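Local coordinates for Udp-n-acetylglucosamine pyrophosphorylase (Trypanosoma brucei, PDB 4BQH), which probably makes UDP-N-acetylglucosamine and diphosphate from UTP and N-acetylglucosamine 1-phosphate, at residues L38-Q41 with I42-L46. Sequence-based numbering, arbitrary orientation.
Sequences LTAQ and ITNEL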
loop_
_atom_site.group_PDB
_atom_site.type_symbol
_atom_site.label_atom_id
_atom_site.label_comp_id
_atom_site.label_asym_id
_atom_site.label_seq_id
_atom_site.Cartn_x
_atom_site.Cartn_y
_atom_site.Cartn_z
ATOM N N LEU A 38 23.635 -17.604 -8.488
ATOM C CA LEU A 38 22.537 -18.373 -7.917
ATOM C C LEU A 38 22.507 -18.201 -6.405
ATOM O O LEU A 38 21.433 -18.046 -5.804
ATOM C CB LEU A 38 22.689 -19.844 -8.302
ATOM C CG LEU A 38 21.494 -20.771 -8.439
ATOM C CD1 LEU A 38 20.265 -20.081 -9.030
ATOM C CD2 LEU A 38 21.936 -21.928 -9.332
ATOM N N THR A 39 23.692 -18.236 -5.786
ATOM C CA THR A 39 23.828 -17.956 -4.356
ATOM C C THR A 39 23.303 -16.557 -3.988
ATOM O O THR A 39 22.524 -16.410 -3.023
ATOM C CB THR A 39 25.299 -18.147 -3.889
ATOM O OG1 THR A 39 25.693 -19.523 -4.063
ATOM C CG2 THR A 39 25.447 -17.773 -2.431
ATOM N N ALA A 40 23.704 -15.531 -4.749
ATOM C CA ALA A 40 23.278 -14.170 -4.444
ATOM C C ALA A 40 21.751 -14.083 -4.548
ATOM O O ALA A 40 21.111 -13.472 -3.703
ATOM C CB ALA A 40 23.920 -13.155 -5.383
ATOM N N GLN A 41 21.189 -14.712 -5.579
ATOM C CA GLN A 41 19.734 -14.638 -5.781
ATOM C C GLN A 41 18.988 -15.308 -4.638
ATOM O O GLN A 41 18.101 -14.703 -4.050
ATOM C CB GLN A 41 19.316 -15.242 -7.111
ATOM C CG GLN A 41 17.807 -15.157 -7.348
ATOM C CD GLN A 41 17.345 -15.972 -8.548
ATOM O OE1 GLN A 41 18.014 -16.920 -8.964
ATOM N NE2 GLN A 41 16.182 -15.606 -9.110
ATOM N N ILE A 42 19.349 -16.541 -4.320
ATOM C CA ILE A 42 18.623 -17.287 -3.283
ATOM C C ILE A 42 18.802 -16.615 -1.914
ATOM O O ILE A 42 17.867 -16.576 -1.114
ATOM C CB ILE A 42 19.036 -18.770 -3.259
ATOM C CG1 ILE A 42 18.633 -19.462 -4.566
ATOM C CG2 ILE A 42 18.452 -19.512 -2.060
ATOM C CD1 ILE A 42 19.354 -20.782 -4.775
ATOM N N THR A 43 19.983 -16.044 -1.685
ATOM C CA THR A 43 20.293 -15.308 -0.442
ATOM C C THR A 43 19.575 -13.959 -0.299
ATOM O O THR A 43 18.960 -13.679 0.741
ATOM C CB THR A 43 21.833 -15.112 -0.296
ATOM O OG1 THR A 43 22.468 -16.398 -0.300
ATOM C CG2 THR A 43 22.174 -14.409 0.997
ATOM N N ASN A 44 19.654 -13.129 -1.334
ATOM C CA ASN A 44 19.226 -11.736 -1.277
ATOM C C ASN A 44 17.847 -11.468 -1.838
ATOM O O ASN A 44 17.229 -10.462 -1.468
ATOM C CB ASN A 44 20.221 -10.848 -2.013
ATOM C CG ASN A 44 21.624 -11.009 -1.483
ATOM O OD1 ASN A 44 21.819 -11.293 -0.294
ATOM N ND2 ASN A 44 22.608 -10.861 -2.359
ATOM N N GLU A 45 17.386 -12.326 -2.750
ATOM C CA GLU A 45 16.086 -12.099 -3.406
ATOM C C GLU A 45 15.040 -13.105 -2.967
ATOM O O GLU A 45 13.852 -12.847 -3.149
ATOM C CB GLU A 45 16.204 -12.175 -4.932
ATOM C CG GLU A 45 17.152 -11.144 -5.512
ATOM C CD GLU A 45 17.213 -11.253 -7.023
ATOM O OE1 GLU A 45 16.153 -11.156 -7.679
ATOM O OE2 GLU A 45 18.315 -11.450 -7.553
ATOM N N LEU A 46 15.477 -14.260 -2.469
ATOM C CA LEU A 46 14.549 -15.271 -1.922
ATOM C C LEU A 46 14.856 -15.605 -0.458
ATOM O O LEU A 46 14.675 -16.743 -0.010
ATOM C CB LEU A 46 14.536 -16.555 -2.776
ATOM C CG LEU A 46 13.895 -16.305 -4.150
ATOM C CD1 LEU A 46 15.011 -16.208 -5.158
ATOM C CD2 LEU A 46 12.896 -17.402 -4.513
HETATM O O HOH W 1 14.411 -13.263 -7.817
#
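Gln41 O takes two backbone N-H groups at the C-terminal end of helix 32-44, and so illustrates how a helix closes as its chain turns away. Glu45 N lies 2.8 Å from Gln41 O and keeps the i to i+4 spacing, whereas Leu46 N, 3.1 Å from the same Gln41 O, adds an i to i+5 bond in the carbonyl plane. Two residues earlier, Thr39 O is also gripped twice. Thr43 N approaches one face of its plane, and Thr43 OG1, 2.7 Å from Thr39 O, the other; chi1 of Thr43 (-58°) sets the hydroxyl beside its own backbone N, facing back along the helix.

Carbon-to-carbon contact runs between Gln41 and Leu46: Gln41, extended with CG anti to the backbone N (chi1 -179°), lies alongside Leu46, whose CD1 comes 3.7 Å from Gln41 CG. The side chain of Leu46 is about 8 Å from the bound inhibitor. Leu38 CG and Ile42 CD1 meet at 4.2 Å.

A water bridges the polar ends of Gln41 and Glu45, accepting from Gln41 NE2 and donating to Glu45 OE1 at 2.7 Å. Outside the turn, Arg230 forms a salt bridge with Glu45 OE1, and Ile231 N bonds to Gln41 OE1, tying the helix end to strand 230-234. Leu38, Thr39 and Ile42 pack on helix 21-29, while Thr39, Ile42 and Thr43 touch helix 7-15.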